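Side-chain contacts in FdhC (PDB 5KTC), which transfers an (R)-3-hydroxybutanoyl group from coenzyme A to the amino group of a dTDP-linked sugar, as an N-acyltransferase of the GNAT superfamily: residues Asp137-His140 / Ser141-Lys145; Ser46-Glu49 / Trp50-Tyr54. One frame throughout, in Å; residues are numbered along the deposited sequence.

Contact 1. Residues Asp137-His140 / Ser141-Lys145. With COA (coenzyme A), chain D.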
# COMPACT_ATOMS: atom_id res chain seq x y z
N ASP A 137 -5.86 15.30 -4.90
CA ASP A 137 -5.86 15.38 -6.34
C ASP A 137 -4.70 14.61 -6.93
O ASP A 137 -4.84 13.86 -7.90
CB ASP A 137 -5.92 16.87 -6.81
CG ASP A 137 -7.21 17.56 -6.36
OD1 ASP A 137 -8.28 16.91 -6.47
OD2 ASP A 137 -7.19 18.73 -5.87
N LYS A 138 -3.55 14.72 -6.28
CA LYS A 138 -2.38 14.06 -6.74
C LYS A 138 -2.50 12.49 -6.63
O LYS A 138 -1.83 11.75 -7.33
CB LYS A 138 -1.20 14.60 -5.91
CG LYS A 138 0.11 14.24 -6.49
CD LYS A 138 1.30 14.99 -5.90
CE LYS A 138 2.52 14.42 -6.61
NZ LYS A 138 3.82 14.95 -6.14
N VAL A 139 -3.29 12.02 -5.69
CA VAL A 139 -3.47 10.56 -5.46
C VAL A 139 -4.41 9.99 -6.54
O VAL A 139 -4.17 8.92 -7.07
CB VAL A 139 -3.94 10.31 -4.01
CG1 VAL A 139 -4.19 8.82 -3.73
CG2 VAL A 139 -2.88 10.86 -3.07
N HIS A 140 -5.44 10.75 -6.91
CA HIS A 140 -6.24 10.40 -8.08
C HIS A 140 -5.33 10.24 -9.27
O HIS A 140 -5.36 9.23 -9.98
CB HIS A 140 -7.36 11.42 -8.35
CG HIS A 140 -8.34 11.54 -7.21
ND1 HIS A 140 -9.25 10.56 -6.93
CD2 HIS A 140 -8.52 12.50 -6.29
CE1 HIS A 140 -9.98 10.91 -5.88
NE2 HIS A 140 -9.53 12.07 -5.44
N SER A 141 -4.47 11.23 -9.47
CA SER A 141 -3.65 11.28 -10.64
C SER A 141 -2.65 10.10 -10.68
O SER A 141 -2.42 9.45 -11.73
CB SER A 141 -2.99 12.67 -10.68
OG SER A 141 -2.07 12.69 -11.72
N PHE A 142 -2.11 9.77 -9.52
CA PHE A 142 -1.26 8.62 -9.38
C PHE A 142 -1.90 7.33 -9.83
O PHE A 142 -1.33 6.59 -10.58
CB PHE A 142 -0.84 8.44 -7.88
CG PHE A 142 0.05 7.27 -7.63
CD1 PHE A 142 -0.46 5.99 -7.43
CD2 PHE A 142 1.45 7.44 -7.59
CE1 PHE A 142 0.40 4.91 -7.21
CE2 PHE A 142 2.29 6.38 -7.37
CZ PHE A 142 1.77 5.10 -7.18
N HIS A 143 -3.04 7.03 -9.23
CA HIS A 143 -3.78 5.80 -9.54
C HIS A 143 -4.24 5.72 -11.01
O HIS A 143 -4.05 4.68 -11.66
CB HIS A 143 -4.99 5.59 -8.62
CG HIS A 143 -4.61 5.34 -7.19
ND1 HIS A 143 -3.80 4.30 -6.82
CD2 HIS A 143 -4.91 6.01 -6.05
CE1 HIS A 143 -3.65 4.31 -5.50
NE2 HIS A 143 -4.31 5.34 -5.01
N LEU A 144 -4.73 6.82 -11.55
CA LEU A 144 -5.10 6.84 -13.00
C LEU A 144 -3.90 6.59 -13.86
O LEU A 144 -3.94 5.79 -14.77
CB LEU A 144 -5.77 8.16 -13.43
CG LEU A 144 -7.14 8.34 -12.78
CD1 LEU A 144 -7.69 9.78 -12.65
CD2 LEU A 144 -8.16 7.41 -13.42
N LYS A 145 -2.80 7.22 -13.55
CA LYS A 145 -1.58 6.98 -14.29
C LYS A 145 -1.16 5.52 -14.28
O LYS A 145 -0.76 4.96 -15.29
CB LYS A 145 -0.43 7.85 -13.78
CG LYS A 145 0.87 7.79 -14.62
CD LYS A 145 1.82 8.95 -14.23
CE LYS A 145 3.20 8.91 -14.89
NZ LYS A 145 3.13 8.80 -16.39
N1A COA D . 5.47 6.49 -13.14
C2A COA D . 6.62 7.14 -12.88
N3A COA D . 6.76 8.00 -11.86
C4A COA D . 5.74 8.15 -11.02
C5A COA D . 4.46 7.43 -11.23
C6A COA D . 4.37 6.56 -12.38
N6A COA D . 3.26 5.89 -12.66
N7A COA D . 3.64 7.78 -10.24
C8A COA D . 4.32 8.66 -9.47
N9A COA D . 5.57 8.88 -9.95
C1B COA D . 6.61 9.75 -9.36
C2B COA D . 5.99 11.08 -8.94
O2B COA D . 5.93 12.05 -10.00
C3B COA D . 6.85 11.48 -7.79
O3B COA D . 8.07 11.99 -8.33
P3B COA D . 8.38 13.57 -8.26
O7A COA D . 9.27 13.64 -7.01
O8A COA D . 9.11 13.59 -9.57
O9A COA D . 7.06 14.30 -8.16
C4B COA D . 7.16 10.16 -7.12
O4B COA D . 7.11 9.16 -8.15
C5B COA D . 6.27 9.87 -5.92
O5B COA D . 4.91 9.87 -6.31
P1A COA D . 3.91 10.89 -5.64
O1A COA D . 2.61 10.83 -6.41
O2A COA D . 4.52 12.19 -5.21
O3A COA D . 3.45 10.19 -4.25
P2A COA D . 3.73 10.53 -2.76
O4A COA D . 5.19 10.46 -2.37
O5A COA D . 3.02 11.80 -2.33
O6A COA D . 3.04 9.31 -2.00
CBP COA D . 1.02 9.02 -0.66
CCP COA D . 1.62 9.19 -2.07
CDP COA D . -0.47 8.96 -0.83
CEP COA D . 1.53 7.74 -0.02
CAP COA D . 1.44 10.23 0.21
OAP COA D . 1.19 11.42 -0.61
C9P COA D . 0.77 10.30 1.52
O9P COA D . 1.10 9.67 2.55
N8P COA D . -0.30 11.11 1.54
C7P COA D . -1.07 11.27 2.71
C6P COA D . -1.90 10.08 3.13
C5P COA D . -2.94 9.80 2.07
O5P COA D . -3.66 10.73 1.67
N4P COA D . -3.00 8.56 1.62
C3P COA D . -3.86 8.18 0.50
C2P COA D . -5.34 8.05 0.92
S1P COA D . -6.37 7.85 -0.59
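His140 and Leu144, one turn apart on helix 137-146, show how a helix can fasten itself to a sheet while presenting other side chains to two ligands. The carbonyl O of His140 receives Leu144 N at 2.9 Å, while CG of Leu144 leans on the same oxygen. The His140 ring packs against strands 127-133 and 157-163; its NE2 binds Met133 O and its ND1 binds Tyr160 OH, so both ring nitrogens are engaged and the imidazole is pinned against rotation. Ser141 repeats the backbone pattern three residues earlier, with N bonded to Asp137 O at 3.1 Å and CB packed 3.5 Å from that oxygen.

On a neighbouring flank, Val139 and His143 lie side by side and point the same way, with methyl CG1 of Val139 3.7 Å from NE2 of His143. The His143 imidazole hangs beside the backbone N (chi1 -66°), which also brings its CD2 to 3.2 Å from Val139 O. That oxygen accepts the nearly straight bond from His143 N (178°). NE2 of His143 is hydrogen-bonded to the hydroxyl O2 of the product's 3-hydroxybutanoyl group.

The other methyl of Val139, CG2, meets CDP of coenzyme A at 3.8 Å, and the extended Lys138 places NZ 3.0 Å from pyrophosphate oxygen O2A. One short length of helix thus divides its labour: His140 holds the sheet, Lys138 probably offsets some of the pyrophosphate's negative charge, and His143 meets the acyl group.

Contact 2. Residues Ser46-Glu49 / Trp50-Tyr54. With FUH ([[(2~{R},3~{S},5~{R})-5-[5-methyl-2,4-bis(oxidanylidene)pyrimidin-1-yl]-3-oxidanyl-oxolan-2-yl]methoxy-oxidanyl-phosphoryl] [(2~{R},3~{R},4~{S},5~{R},6~{R})-6-methyl-3,5-bis(oxidanyl)-4-[[(3~{R})-3-oxidanylbutanoyl]amino]oxan-2-yl] hydrogen phosphate), chain C.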
# COMPACT_ATOMS: atom_id res chain seq x y z
N SER A 46 -3.70 2.21 22.92
CA SER A 46 -4.87 1.99 22.08
C SER A 46 -4.47 1.50 20.71
O SER A 46 -5.09 0.61 20.19
CB SER A 46 -5.74 3.25 21.94
OG SER A 46 -6.16 3.64 23.24
N GLN A 47 -3.43 2.09 20.15
CA GLN A 47 -2.97 1.62 18.84
C GLN A 47 -2.41 0.17 18.92
O GLN A 47 -2.66 -0.62 18.04
CB GLN A 47 -1.99 2.59 18.25
CG GLN A 47 -1.39 2.21 16.90
CD GLN A 47 -2.37 2.12 15.79
OE1 GLN A 47 -3.22 2.97 15.63
NE2 GLN A 47 -2.22 1.10 14.94
N ALA A 48 -1.68 -0.14 19.99
CA ALA A 48 -1.20 -1.50 20.23
C ALA A 48 -2.39 -2.43 20.25
O ALA A 48 -2.35 -3.52 19.63
CB ALA A 48 -0.44 -1.63 21.54
N GLU A 49 -3.48 -2.00 20.93
CA GLU A 49 -4.67 -2.85 20.95
C GLU A 49 -5.27 -3.07 19.54
O GLU A 49 -5.68 -4.16 19.21
CB GLU A 49 -5.77 -2.35 21.93
CG GLU A 49 -6.91 -3.41 22.02
CD GLU A 49 -8.16 -2.99 22.77
OE1 GLU A 49 -9.24 -3.62 22.49
OE2 GLU A 49 -8.06 -2.05 23.62
N TRP A 50 -5.40 -2.01 18.76
CA TRP A 50 -5.84 -2.08 17.36
C TRP A 50 -5.00 -3.12 16.61
O TRP A 50 -5.53 -3.93 15.83
CB TRP A 50 -5.74 -0.70 16.66
CG TRP A 50 -6.54 -0.61 15.37
CD1 TRP A 50 -7.82 -0.06 15.18
CD2 TRP A 50 -6.15 -1.10 14.09
NE1 TRP A 50 -8.21 -0.20 13.86
CE2 TRP A 50 -7.23 -0.85 13.18
CE3 TRP A 50 -5.01 -1.75 13.61
CZ2 TRP A 50 -7.17 -1.23 11.84
CZ3 TRP A 50 -4.98 -2.13 12.24
CH2 TRP A 50 -6.04 -1.86 11.39
N ILE A 51 -3.70 -3.09 16.84
CA ILE A 51 -2.79 -4.03 16.13
C ILE A 51 -3.01 -5.49 16.59
O ILE A 51 -2.98 -6.45 15.80
CB ILE A 51 -1.35 -3.60 16.32
CG1 ILE A 51 -1.09 -2.24 15.68
CG2 ILE A 51 -0.38 -4.66 15.77
CD1 ILE A 51 0.29 -1.69 16.04
N ARG A 52 -3.29 -5.67 17.88
CA ARG A 52 -3.53 -7.02 18.43
C ARG A 52 -4.74 -7.69 17.76
O ARG A 52 -4.66 -8.82 17.38
CB ARG A 52 -3.64 -6.94 19.97
CG ARG A 52 -3.67 -8.24 20.79
CD ARG A 52 -3.84 -7.92 22.30
NE ARG A 52 -2.92 -6.84 22.75
CZ ARG A 52 -3.25 -5.64 23.29
NH1 ARG A 52 -4.51 -5.28 23.57
NH2 ARG A 52 -2.29 -4.77 23.56
N ASN A 53 -5.85 -6.95 17.63
CA ASN A 53 -7.03 -7.36 16.89
C ASN A 53 -6.73 -7.60 15.42
O ASN A 53 -7.15 -8.62 14.81
CB ASN A 53 -8.14 -6.29 17.03
CG ASN A 53 -8.74 -6.31 18.41
OD1 ASN A 53 -8.76 -5.30 19.14
ND2 ASN A 53 -9.12 -7.51 18.83
N TYR A 54 -5.95 -6.69 14.89
CA TYR A 54 -5.47 -6.82 13.51
C TYR A 54 -4.72 -8.17 13.34
O TYR A 54 -4.94 -8.86 12.38
CB TYR A 54 -4.59 -5.62 13.07
CG TYR A 54 -3.64 -6.13 11.97
CD1 TYR A 54 -4.11 -6.47 10.71
CD2 TYR A 54 -2.33 -6.41 12.28
CE1 TYR A 54 -3.26 -7.06 9.76
CE2 TYR A 54 -1.48 -7.00 11.36
CZ TYR A 54 -1.94 -7.28 10.10
OH TYR A 54 -1.04 -7.86 9.18
O1 FUH C . -5.36 4.66 1.37
C1 FUH C . -6.37 4.58 0.67
C2 FUH C . -6.35 4.07 -0.73
C3 FUH C . -5.00 4.22 -1.38
O2 FUH C . -4.87 5.49 -2.07
C4 FUH C . -4.79 3.15 -2.43
N1 FUH C . -7.63 4.92 1.16
C5 FUH C . -7.84 5.11 2.60
C6 FUH C . -8.67 6.37 2.88
O3 FUH C . -9.84 6.25 2.19
C7 FUH C . -9.09 6.52 4.33
C8 FUH C . -10.15 7.61 4.58
O4 FUH C . -9.64 5.28 4.81
C9 FUH C . -8.55 3.89 3.16
O5 FUH C . -7.73 2.72 3.12
C10 FUH C . -8.84 4.11 4.60
O6 FUH C . -7.60 4.24 5.26
P1 FUH C . -7.48 4.19 6.83
O7 FUH C . -7.80 5.49 7.47
O8 FUH C . -6.02 3.80 7.06
O9 FUH C . -8.23 2.92 7.42
P2 FUH C . -9.77 2.68 7.81
O10 FUH C . -10.19 1.42 7.15
O11 FUH C . -10.54 3.91 7.36
O12 FUH C . -9.60 2.53 9.37
C11 FUH C . -10.58 1.81 10.12
C12 FUH C . -10.59 2.38 11.52
C13 FUH C . -10.61 3.92 11.57
O13 FUH C . -11.38 4.41 12.69
C14 FUH C . -9.17 4.32 11.85
C15 FUH C . -8.69 3.15 12.67
O14 FUH C . -9.41 1.97 12.22
N2 FUH C . -7.28 2.76 12.50
C16 FUH C . -6.82 2.27 11.31
C17 FUH C . -5.50 1.84 11.19
C18 FUH C . -4.95 1.27 9.90
C19 FUH C . -4.67 1.97 12.35
O15 FUH C . -3.44 1.53 12.30
N3 FUH C . -5.14 2.45 13.50
C20 FUH C . -6.43 2.79 13.57
O16 FUH C . -6.89 3.30 14.71
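Gln47 and Trp50, almost one helical turn apart, illustrate recognition of a base by edge and by face. NE2 of Gln47 stands 4.2 Å from CE3 of Trp50, and both side chains converge on the thymine of the bound nucleotide sugar. The glutamine chain bends at chi2 (64°), which turns its amide to meet the edge of the base. There OE1 accepts the thymine N3 hydrogen at 2.9 Å and a straight 170°, while NE2 donates to O15 at the same distance, so the amide acts as a two-pronged partner. The indole instead lies almost parallel to the base, which covers one face with C19 over the ring centre, 3.7 Å above its plane; CH2 also touches the thymine methyl C18. A weak bond runs from Trp50 NE1 to the deoxyribose ring oxygen O14. Arg57 adds a cation-pi contact to the indole.

Beside the amide nitrogen, Ile51 CG1 packs at 3.6 Å from Gln47 NE2. On another flank of the helix, Arg52 folds back at chi3 (-47°), laying a face of its guanidinium over the backbone of Ala48 and Glu49. Its NH1 touches CG of Glu49 at 3.4 Å yet stays 4.8 Å from the carboxylate OE2, so any attraction is probably weak; NH2 of Arg52 has a long, weak ion pair with Glu18. The matched donor and acceptor along the base are consistent with preference for a thymine- or uracil-type edge over cytosine, the methyl contact bears on thymine itself, and the stacked indole probably adds binding that does not rest on hydrogen bonds.

Both contacts are made between residues about one turn apart within a single helix, so neither closes a long loop; they follow one another along the chain without nesting or crossing. Contact 2 comes first, on helix 44-59, which packs on helix 21-28 and strand 63-70. The chain then runs through the antiparallel strands 63-70, 75-86 and 91-99 before contact 1 opens on helix 137-146, which packs on strands 127-133 and 157-163 and helix 107-122. The two centres lie 31 Å apart on opposite sides of the chain's centre. The elongated sugar nucleotide bridges this gap, its base held at contact 2 and its acyl end near contact 1, where coenzyme A also docks.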